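Local coordinates for protein glycosyltransferase Gtf1 (PDB 4PQG) that belongs to the GT-B glycosyltransferases, pairing Rossmann-like domains with an extended beta-sheet domain and carrying uridine-5'-diphosphate in a pocket, at residues Gly233-Val236 with Phe237-Gln241; Glu252-Glu256 with Asn257-Glu261; Asn268-Asp271 with Tyr272-Thr275; Thr287-Gln290 with Asn291-Gln295. All blocks are in the same frame, centred on the assembly; numbering follows the deposited sequence.

Interaction 1 (Gly233-Val236 with Phe237-Gln241); sequences GQVV and FEEAQ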
loop_
_atom_site.group_PDB
_atom_site.type_symbol
_atom_site.label_atom_id
_atom_site.label_comp_id
_atom_site.label_asym_id
_atom_site.label_seq_id
_atom_site.Cartn_x
_atom_site.Cartn_y
_atom_site.Cartn_z
ATOM N N GLY A 233 13.640 6.253 -10.663
ATOM C CA GLY A 233 12.975 7.180 -11.593
ATOM C C GLY A 233 13.644 7.404 -12.934
ATOM O O GLY A 233 13.017 7.280 -13.982
ATOM N N GLN A 234 14.914 7.755 -12.903
ATOM C CA GLN A 234 15.645 8.043 -14.114
ATOM C C GLN A 234 15.692 6.851 -15.063
ATOM O O GLN A 234 15.476 7.001 -16.271
ATOM C CB GLN A 234 17.051 8.445 -13.753
ATOM C CG GLN A 234 17.888 8.876 -14.937
ATOM C CD GLN A 234 19.087 9.651 -14.481
ATOM O OE1 GLN A 234 19.076 10.240 -13.394
ATOM N NE2 GLN A 234 20.134 9.662 -15.297
ATOM N N VAL A 235 15.995 5.680 -14.501
ATOM C CA VAL A 235 16.104 4.427 -15.264
ATOM C C VAL A 235 14.749 4.014 -15.841
ATOM O O VAL A 235 14.661 3.592 -16.998
ATOM C CB VAL A 235 16.685 3.298 -14.379
ATOM C CG1 VAL A 235 16.591 1.970 -15.095
ATOM C CG2 VAL A 235 18.136 3.617 -14.019
ATOM N N VAL A 236 13.693 4.138 -15.043
ATOM C CA VAL A 236 12.337 3.880 -15.536
ATOM C C VAL A 236 11.955 4.856 -16.679
ATOM O O VAL A 236 11.451 4.435 -17.729
ATOM C CB VAL A 236 11.303 3.916 -14.375
ATOM C CG1 VAL A 236 9.873 3.792 -14.891
ATOM C CG2 VAL A 236 11.585 2.796 -13.399
ATOM N N PHE A 237 12.221 6.145 -16.471
ATOM C CA PHE A 237 11.929 7.186 -17.451
ATOM C C PHE A 237 12.629 6.888 -18.771
ATOM O O PHE A 237 11.991 6.884 -19.831
ATOM C CB PHE A 237 12.318 8.591 -16.929
ATOM C CG PHE A 237 11.188 9.326 -16.229
ATOM C CD1 PHE A 237 10.921 10.662 -16.529
ATOM C CD2 PHE A 237 10.393 8.684 -15.273
ATOM C CE1 PHE A 237 9.882 11.346 -15.906
ATOM C CE2 PHE A 237 9.350 9.369 -14.639
ATOM C CZ PHE A 237 9.094 10.704 -14.958
ATOM N N GLU A 238 13.926 6.590 -18.695
ATOM C CA GLU A 238 14.724 6.369 -19.890
ATOM C C GLU A 238 14.259 5.142 -20.664
ATOM O O GLU A 238 14.052 5.209 -21.885
ATOM C CB GLU A 238 16.196 6.238 -19.520
ATOM C CG GLU A 238 16.844 7.568 -19.188
ATOM C CD GLU A 238 18.255 7.409 -18.664
ATOM O OE1 GLU A 238 18.705 6.259 -18.457
ATOM O OE2 GLU A 238 18.918 8.437 -18.451
ATOM N N GLU A 239 14.064 4.035 -19.952
ATOM C CA GLU A 239 13.697 2.779 -20.580
ATOM C C GLU A 239 12.249 2.719 -21.031
ATOM O O GLU A 239 11.895 1.890 -21.870
ATOM C CB GLU A 239 14.004 1.598 -19.654
ATOM C CG GLU A 239 15.476 1.472 -19.287
ATOM C CD GLU A 239 16.358 1.323 -20.512
ATOM O OE1 GLU A 239 15.965 0.564 -21.432
ATOM O OE2 GLU A 239 17.430 1.961 -20.544
ATOM N N ALA A 240 11.412 3.596 -20.483
ATOM C CA ALA A 240 10.001 3.633 -20.850
ATOM C C ALA A 240 9.739 4.456 -22.116
ATOM O O ALA A 240 8.636 4.407 -22.651
ATOM C CB ALA A 240 9.159 4.164 -19.697
ATOM N N GLN A 241 10.739 5.203 -22.583
ATOM C CA GLN A 241 10.565 6.073 -23.754
ATOM C C GLN A 241 10.180 5.318 -25.032
ATOM O O GLN A 241 9.501 5.868 -25.892
ATOM C CB GLN A 241 11.806 6.944 -23.989
ATOM C CG GLN A 241 12.093 7.932 -22.871
ATOM C CD GLN A 241 10.871 8.756 -22.484
ATOM O OE1 GLN A 241 10.443 9.634 -23.235
ATOM N NE2 GLN A 241 10.299 8.469 -21.315
#
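F237 N, E238 N and E239 N each bond to the carbonyl oxygen four residues back, F237 N to G233 O at 2.8 Å and E239 N to V235 O at 3.0 Å, the pattern of a regular alpha helix. A240 N reaches V236 O at a similar 2.9 Å, but with the angle at hydrogen reduced to 132°. F237 O takes up the side-chain amide of Q241, whose NE2 comes to 2.8 Å and also donates to K279 O. Over the first turn, the F237 ring lies obliquely to G233 O, which is 3.2 Å from CD2; beyond it the ring meets Y272 edge to face. Q234 and E238 run alongside each other, their amide and carboxylate planes turned 74° apart. NE2 of Q234 stays 3.6 Å from OE2 of E238, whose OE1 is instead in a salt bridge with R210. E239 bends at chi2 (-58°) and joins the same R210 through OE2. V235 packs on helix 205-215, and A240, small enough to fit closely, on L245 of strand 244-248. The helix is thus amphipathic: apolar groups seat it in a beta-alpha-beta unit, while two successive glutamates probably stabilise the charge of one shared arginine.

Interaction 2 (Glu252-Glu256 with Asn257-Glu261); sequences EHYSE and NATNE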
loop_
_atom_site.group_PDB
_atom_site.type_symbol
_atom_site.label_atom_id
_atom_site.label_comp_id
_atom_site.label_asym_id
_atom_site.label_seq_id
_atom_site.Cartn_x
_atom_site.Cartn_y
_atom_site.Cartn_z
ATOM N N GLU A 252 -1.469 14.745 -2.178
ATOM C CA GLU A 252 -1.206 16.163 -2.464
ATOM C C GLU A 252 0.227 16.288 -2.996
ATOM O O GLU A 252 1.115 15.606 -2.511
ATOM C CB GLU A 252 -1.383 16.980 -1.183
ATOM C CG GLU A 252 -1.237 18.489 -1.337
ATOM C CD GLU A 252 -2.250 19.074 -2.304
ATOM O OE1 GLU A 252 -3.260 19.641 -1.845
ATOM O OE2 GLU A 252 -2.055 18.955 -3.536
ATOM N N HIS A 253 0.465 17.154 -3.983
ATOM C CA HIS A 253 1.681 17.031 -4.801
ATOM C C HIS A 253 2.636 18.186 -4.672
ATOM O O HIS A 253 3.647 18.243 -5.387
ATOM C CB HIS A 253 1.270 16.882 -6.263
ATOM C CG HIS A 253 0.500 18.069 -6.752
ATOM N ND1 HIS A 253 -0.847 18.145 -6.650
ATOM C CD2 HIS A 253 0.935 19.290 -7.243
ATOM C CE1 HIS A 253 -1.255 19.351 -7.086
ATOM N NE2 HIS A 253 -0.160 20.054 -7.449
ATOM N N TYR A 254 2.340 19.117 -3.772
ATOM C CA TYR A 254 3.202 20.267 -3.521
ATOM C C TYR A 254 2.968 20.743 -2.082
ATOM O O TYR A 254 1.980 20.359 -1.455
ATOM C CB TYR A 254 2.895 21.385 -4.526
ATOM C CG TYR A 254 1.676 22.202 -4.155
ATOM C CD1 TYR A 254 1.814 23.517 -3.681
ATOM C CD2 TYR A 254 0.390 21.655 -4.230
ATOM C CE1 TYR A 254 0.705 24.264 -3.317
ATOM C CE2 TYR A 254 -0.725 22.397 -3.851
ATOM C CZ TYR A 254 -0.554 23.696 -3.403
ATOM O OH TYR A 254 -1.642 24.448 -3.038
ATOM N N SER A 255 3.878 21.554 -1.557
ATOM C CA SER A 255 3.734 22.098 -0.214
ATOM C C SER A 255 3.257 23.535 -0.269
ATOM O O SER A 255 3.973 24.454 -0.721
ATOM C CB SER A 255 5.028 21.989 0.582
ATOM O OG SER A 255 5.398 20.625 0.709
ATOM N N GLU A 256 2.020 23.710 0.179
ATOM C CA GLU A 256 1.388 25.010 0.175
ATOM C C GLU A 256 2.157 26.012 1.031
ATOM O O GLU A 256 2.388 27.135 0.596
ATOM C CB GLU A 256 -0.054 24.899 0.653
ATOM C CG GLU A 256 -0.885 26.096 0.253
ATOM C CD GLU A 256 -2.340 25.989 0.672
ATOM O OE1 GLU A 256 -2.701 25.057 1.432
ATOM O OE2 GLU A 256 -3.127 26.854 0.227
ATOM N N ASN A 257 2.566 25.609 2.235
ATOM C CA ASN A 257 3.287 26.540 3.122
ATOM C C ASN A 257 4.621 27.062 2.552
ATOM O O ASN A 257 5.016 28.181 2.849
ATOM C CB ASN A 257 3.465 25.978 4.542
ATOM C CG ASN A 257 3.716 24.484 4.555
ATOM O OD1 ASN A 257 2.900 23.696 4.047
ATOM N ND2 ASN A 257 4.839 24.076 5.148
ATOM N N ALA A 258 5.278 26.271 1.704
ATOM C CA ALA A 258 6.581 26.664 1.144
ATOM C C ALA A 258 6.484 27.380 -0.198
ATOM O O ALA A 258 7.443 27.994 -0.657
ATOM C CB ALA A 258 7.483 25.448 1.012
ATOM N N THR A 259 5.328 27.267 -0.834
ATOM C CA THR A 259 5.112 27.775 -2.180
ATOM C C THR A 259 4.662 29.248 -2.151
ATOM O O THR A 259 3.934 29.670 -1.254
ATOM C CB THR A 259 4.102 26.851 -2.898
ATOM O OG1 THR A 259 4.673 25.534 -2.981
ATOM C CG2 THR A 259 3.729 27.360 -4.294
ATOM N N ASN A 260 5.150 30.031 -3.110
ATOM C CA ASN A 260 4.698 31.405 -3.315
ATOM C C ASN A 260 4.577 31.677 -4.812
ATOM O O ASN A 260 4.599 30.739 -5.617
ATOM C CB ASN A 260 5.616 32.411 -2.600
ATOM C CG ASN A 260 7.031 32.458 -3.184
ATOM O OD1 ASN A 260 7.244 32.261 -4.377
ATOM N ND2 ASN A 260 7.996 32.751 -2.336
ATOM N N GLU A 261 4.456 32.947 -5.193
ATOM C CA GLU A 261 4.233 33.316 -6.592
ATOM C C GLU A 261 5.360 32.890 -7.533
ATOM O O GLU A 261 5.111 32.523 -8.692
ATOM C CB GLU A 261 4.028 34.823 -6.703
ATOM C CG GLU A 261 2.944 35.212 -7.691
ATOM C CD GLU A 261 1.564 34.848 -7.183
ATOM O OE1 GLU A 261 1.148 35.438 -6.163
ATOM O OE2 GLU A 261 0.906 33.972 -7.789
HETATM O O HOH W 1 3.385 20.673 3.417
HETATM O O HOH W 2 1.259 28.982 -0.763
#
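S255 O is gripped by three donors from the following turn. The T259 hydroxyl gives the shortest of the three bonds, OG1 donating to S255 O at 2.6 Å from above the carbonyl plane; T259 N adds a weak bond at 3.1 Å, and A258 N another weak one at 3.3 Å. Threonine suits the place because chi1 of -62° sets OG1 beside its own backbone N, which lets hydroxyl and amide converge on one oxygen. The same OG1 accepts from L265 N and lies 3.6 Å from CD1 of Y254, at the edge of the ring and in its plane, where the two side chains cross at about a right angle. The Y254 side chain is about 11 Å from a bound 2-acetamido-2-deoxy-beta-D-glucopyranose. T259 N also donates to E256 O at 3.3 Å, and a water links the two ends of this turn, giving hydrogens to E256 O at 2.6 Å and to T259 O at 2.8 Å. A second water donates to N257 OD1 and touches S255 OG weakly. With helical backbone angles at E256, N257 and A258, S255-T259 forms two overlapping turns of the type I/III kind, in a surface loop that follows strand 244-248 of the N-terminal Rossmann-like sheet.

Interaction 3 (Asn268-Asp271 with Tyr272-Thr275); sequences NYYD and YQFT
Y272 N lies against CB of D271 and donates to a water 3.0 Å away, which in turn donates to N268 O at 2.8 Å. Q273 comes next, and its OE1 takes that water's other hydrogen. The glutamine chain bends sharply at chi2 (92°), which turns its amide back toward the loop before the helix; NE2 then donates in the carbonyl plane to Y269 O at 2.8 Å. Glutamine suits this position because one amide can serve both a water donor and a backbone acceptor, and its NE2 also passes close to CD1 of Y270. F274 follows with its backbone N on Y270 O, 2.8 Å away and nearly straight out from the carbonyl. Its ring receives the CB of Y270 over one face in a CH-pi contact, 3.7 Å from the ring centroid. The two rings themselves are nearly parallel, at 21°, but slid so far apart, with centroids separated by 5.6 Å, that they hardly overlap. Y270 is the N-cap residue, and its OH bonds to V248 O and H250 N. T275 ends the segment by giving D271 O two bonds from opposite faces of the carbonyl plane, OG1 at 2.7 Å and N at 3.0 Å. The Q273 amide, the T275 hydroxyl and a water thus serve several backbone groups around the helix start, while F274, packed edge to face with W266 and F298, lies on the buried side.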
loop_
_atom_site.group_PDB
_atom_site.type_symbol
_atom_site.label_atom_id
_atom_site.label_comp_id
_atom_site.label_asym_id
_atom_site.label_seq_id
_atom_site.Cartn_x
_atom_site.Cartn_y
_atom_site.Cartn_z
ATOM N N ASN A 268 8.157 15.489 -2.427
ATOM C CA ASN A 268 9.377 14.762 -2.811
ATOM C C ASN A 268 9.119 13.567 -3.742
ATOM O O ASN A 268 9.928 13.275 -4.598
ATOM C CB ASN A 268 10.168 14.270 -1.584
ATOM C CG ASN A 268 10.700 15.400 -0.716
ATOM O OD1 ASN A 268 10.777 16.563 -1.123
ATOM N ND2 ASN A 268 11.091 15.046 0.494
ATOM N N TYR A 269 8.002 12.871 -3.560
ATOM C CA TYR A 269 7.698 11.717 -4.411
ATOM C C TYR A 269 7.356 12.081 -5.861
ATOM O O TYR A 269 7.120 11.187 -6.666
ATOM C CB TYR A 269 6.564 10.869 -3.836
ATOM C CG TYR A 269 6.822 10.313 -2.448
ATOM C CD1 TYR A 269 8.077 9.812 -2.088
ATOM C CD2 TYR A 269 5.799 10.268 -1.509
ATOM C CE1 TYR A 269 8.303 9.301 -0.815
ATOM C CE2 TYR A 269 6.007 9.754 -0.240
ATOM C CZ TYR A 269 7.256 9.274 0.101
ATOM O OH TYR A 269 7.452 8.779 1.369
ATOM N N TYR A 270 7.300 13.377 -6.180
ATOM C CA TYR A 270 6.937 13.804 -7.547
ATOM C C TYR A 270 7.908 14.790 -8.179
ATOM O O TYR A 270 7.809 15.091 -9.385
ATOM C CB TYR A 270 5.479 14.316 -7.595
ATOM C CG TYR A 270 4.548 13.155 -7.363
ATOM C CD1 TYR A 270 4.445 12.153 -8.318
ATOM C CD2 TYR A 270 3.848 13.007 -6.171
ATOM C CE1 TYR A 270 3.648 11.045 -8.112
ATOM C CE2 TYR A 270 3.038 11.892 -5.954
ATOM C CZ TYR A 270 2.962 10.916 -6.929
ATOM O OH TYR A 270 2.194 9.781 -6.778
ATOM N N ASP A 271 8.846 15.281 -7.370
ATOM C CA ASP A 271 9.779 16.293 -7.822
ATOM C C ASP A 271 10.505 15.868 -9.092
ATOM O O ASP A 271 10.666 16.671 -10.036
ATOM C CB ASP A 271 10.802 16.610 -6.731
ATOM C CG ASP A 271 11.783 17.654 -7.165
ATOM O OD1 ASP A 271 11.347 18.809 -7.386
ATOM O OD2 ASP A 271 12.982 17.319 -7.313
ATOM N N TYR A 272 10.963 14.618 -9.109
ATOM C CA TYR A 272 11.683 14.113 -10.276
ATOM C C TYR A 272 10.774 14.077 -11.508
ATOM O O TYR A 272 11.140 14.568 -12.584
ATOM C CB TYR A 272 12.292 12.712 -10.030
ATOM C CG TYR A 272 13.051 12.257 -11.261
ATOM C CD1 TYR A 272 14.348 12.706 -11.495
ATOM C CD2 TYR A 272 12.445 11.442 -12.227
ATOM C CE1 TYR A 272 15.044 12.332 -12.631
ATOM C CE2 TYR A 272 13.136 11.060 -13.370
ATOM C CZ TYR A 272 14.430 11.518 -13.562
ATOM O OH TYR A 272 15.135 11.164 -14.674
ATOM N N GLN A 273 9.600 13.471 -11.347
ATOM C CA GLN A 273 8.671 13.306 -12.456
ATOM C C GLN A 273 8.187 14.644 -13.036
ATOM O O GLN A 273 8.028 14.771 -14.256
ATOM C CB GLN A 273 7.481 12.422 -12.069
ATOM C CG GLN A 273 7.851 11.064 -11.491
ATOM C CD GLN A 273 7.949 11.085 -9.967
ATOM O OE1 GLN A 273 8.788 11.780 -9.382
ATOM N NE2 GLN A 273 7.084 10.323 -9.323
ATOM N N PHE A 274 7.995 15.640 -12.167
ATOM C CA PHE A 274 7.494 16.961 -12.561
ATOM C C PHE A 274 8.604 17.777 -13.236
ATOM O O PHE A 274 8.367 18.442 -14.258
ATOM C CB PHE A 274 6.906 17.717 -11.337
ATOM C CG PHE A 274 5.623 17.117 -10.793
ATOM C CD1 PHE A 274 4.942 16.113 -11.485
ATOM C CD2 PHE A 274 5.077 17.591 -9.606
ATOM C CE1 PHE A 274 3.756 15.589 -10.992
ATOM C CE2 PHE A 274 3.883 17.084 -9.106
ATOM C CZ PHE A 274 3.219 16.071 -9.795
ATOM N N THR A 275 9.821 17.693 -12.695
ATOM C CA THR A 275 11.011 18.313 -13.307
ATOM C C THR A 275 11.190 17.820 -14.746
ATOM O O THR A 275 11.471 18.606 -15.654
ATOM C CB THR A 275 12.282 18.005 -12.478
ATOM O OG1 THR A 275 12.136 18.581 -11.173
ATOM C CG2 THR A 275 13.539 18.573 -13.141
HETATM O O HOH W 3 10.375 12.357 -7.205
#

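Interaction 4 (Thr287-Gln290 with Asn291-Gln295); sequences TDRQ and NEVLQ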
loop_
_atom_site.group_PDB
_atom_site.type_symbol
_atom_site.label_atom_id
_atom_site.label_comp_id
_atom_site.label_asym_id
_atom_site.label_seq_id
_atom_site.Cartn_x
_atom_site.Cartn_y
_atom_site.Cartn_z
ATOM N N THR A 287 -8.855 13.446 -8.928
ATOM C CA THR A 287 -9.961 14.412 -8.970
ATOM C C THR A 287 -9.681 15.525 -9.954
ATOM O O THR A 287 -8.525 15.840 -10.224
ATOM C CB THR A 287 -10.196 15.076 -7.612
ATOM O OG1 THR A 287 -9.073 15.905 -7.293
ATOM C CG2 THR A 287 -10.426 14.047 -6.537
ATOM N N ASP A 288 -10.742 16.145 -10.463
ATOM C CA ASP A 288 -10.605 17.286 -11.362
ATOM C C ASP A 288 -9.998 18.508 -10.691
ATOM O O ASP A 288 -9.347 19.295 -11.355
ATOM C CB ASP A 288 -11.954 17.688 -11.975
ATOM C CG ASP A 288 -12.404 16.738 -13.067
ATOM O OD1 ASP A 288 -11.546 16.210 -13.807
ATOM O OD2 ASP A 288 -13.625 16.525 -13.177
ATOM N N ARG A 289 -10.247 18.696 -9.401
ATOM C CA ARG A 289 -9.626 19.806 -8.690
ATOM C C ARG A 289 -8.096 19.669 -8.677
ATOM O O ARG A 289 -7.392 20.642 -8.925
ATOM C CB ARG A 289 -10.189 19.954 -7.276
ATOM C CG ARG A 289 -9.665 21.148 -6.478
ATOM C CD ARG A 289 -9.858 22.511 -7.145
ATOM N NE ARG A 289 -9.098 23.555 -6.447
ATOM C CZ ARG A 289 -8.598 24.651 -7.018
ATOM N NH1 ARG A 289 -8.762 24.872 -8.315
ATOM N NH2 ARG A 289 -7.912 25.528 -6.296
ATOM N N GLN A 290 -7.576 18.469 -8.399
ATOM C CA GLN A 290 -6.118 18.304 -8.419
ATOM C C GLN A 290 -5.600 18.483 -9.835
ATOM O O GLN A 290 -4.535 19.065 -10.044
ATOM C CB GLN A 290 -5.664 16.964 -7.853
ATOM C CG GLN A 290 -4.142 16.890 -7.696
ATOM C CD GLN A 290 -3.687 15.764 -6.795
ATOM O OE1 GLN A 290 -4.368 14.747 -6.652
ATOM N NE2 GLN A 290 -2.522 15.943 -6.180
ATOM N N ASN A 291 -6.384 18.008 -10.798
ATOM C CA ASN A 291 -6.056 18.162 -12.206
ATOM C C ASN A 291 -5.804 19.632 -12.542
ATOM O O ASN A 291 -4.732 19.983 -13.044
ATOM C CB ASN A 291 -7.160 17.539 -13.079
ATOM C CG ASN A 291 -6.764 17.426 -14.545
ATOM O OD1 ASN A 291 -6.107 18.309 -15.096
ATOM N ND2 ASN A 291 -7.170 16.339 -15.182
ATOM N N GLU A 292 -6.768 20.494 -12.213
ATOM C CA GLU A 292 -6.678 21.926 -12.519
ATOM C C GLU A 292 -5.534 22.615 -11.770
ATOM O O GLU A 292 -4.804 23.434 -12.346
ATOM C CB GLU A 292 -8.004 22.619 -12.184
ATOM C CG GLU A 292 -9.198 22.049 -12.940
ATOM C CD GLU A 292 -10.527 22.462 -12.333
ATOM O OE1 GLU A 292 -10.605 23.586 -11.784
ATOM O OE2 GLU A 292 -11.490 21.659 -12.409
ATOM N N VAL A 293 -5.384 22.284 -10.490
ATOM C CA VAL A 293 -4.283 22.818 -9.673
ATOM C C VAL A 293 -2.933 22.508 -10.318
ATOM O O VAL A 293 -2.121 23.403 -10.556
ATOM C CB VAL A 293 -4.333 22.266 -8.225
ATOM C CG1 VAL A 293 -3.016 22.528 -7.498
ATOM C CG2 VAL A 293 -5.492 22.892 -7.461
ATOM N N LEU A 294 -2.716 21.238 -10.634
ATOM C CA LEU A 294 -1.451 20.809 -11.207
ATOM C C LEU A 294 -1.218 21.453 -12.571
ATOM O O LEU A 294 -0.117 21.946 -12.848
ATOM C CB LEU A 294 -1.393 19.281 -11.312
ATOM C CG LEU A 294 -0.066 18.621 -11.727
ATOM C CD1 LEU A 294 1.094 19.040 -10.832
ATOM C CD2 LEU A 294 -0.227 17.102 -11.751
ATOM N N GLN A 295 -2.253 21.467 -13.418
ATOM C CA GLN A 295 -2.112 22.100 -14.738
ATOM C C GLN A 295 -1.621 23.547 -14.611
ATOM O O GLN A 295 -0.630 23.934 -15.239
ATOM C CB GLN A 295 -3.407 22.014 -15.559
ATOM C CG GLN A 295 -3.164 22.240 -17.047
ATOM C CD GLN A 295 -2.520 21.039 -17.712
ATOM O OE1 GLN A 295 -3.143 19.994 -17.821
ATOM N NE2 GLN A 295 -1.265 21.185 -18.163
#
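T287 O accepts from N291 N at 3.1 Å, the first in a run of regular helical bonds that includes V293 N to R289 O at 3.0 Å. T287 is itself the N-cap: its OG1 accepts from Q290 N at 3.2 Å with a nearly straight N-H (165°), so a threonine hydroxyl stands in for the carbonyl that a preceding helical turn would have supplied. Apolar contact is led by V293, whose CG2 sits over the centre of one face of the R289 guanidinium, 3.6 Å from CZ. R289 comes there because its CG is anti to the backbone N (chi1 -176°) and its chain then bends at chi2, laying the flat, weakly hydrated face of the group on the methyl. L294, also apolar, packs on I308 and H253. Charge is looser. E292 OE1 lies at the edge of that guanidinium, 4.1 Å from NH1 and so beyond a salt bridge, with carboxylate and guanidinium planes 75° apart. The E292 chain, with CG beside its own backbone N, runs back past the preceding turn, CG being 3.2 Å from D288 O. Among the polar ends, D288 OD1 and N291 ND2 both bond to the T310 hydroxyl at the neighbouring strand 308-310. Q290, buried, sends its amide to different neighbours, NE2 bonding to H253 ND1 and A251 O. The helix start is thus held by its threonine cap and tied through short polar side chains to the sheet, whereas the outer face keeps a methyl-covered arginine that E292 would attract only mildly.

The four contacts follow one another along the chain in the Rossmann-like domain built on the seven-stranded parallel sheet. Interaction 1 lies on helix 233-240, before strand 244-248; interactions 2 and 3 occupy the following loop and helix 271-275; interaction 4 opens helix 288-301. Centre to centre, interaction 3 is about 13 Å from interactions 1 and 2 and about 16 Å from interaction 4; interactions 1 and 4 are about 25 Å apart. H253 joins interactions 2 and 4, and F274 meets both; interaction 1 connects to this group only through interaction 3, whose Y272 and Q273 pack on Q234 and F237. Side chains of Y254, Y270 and Q290 lie about 7 to 11 Å from the bound sugar.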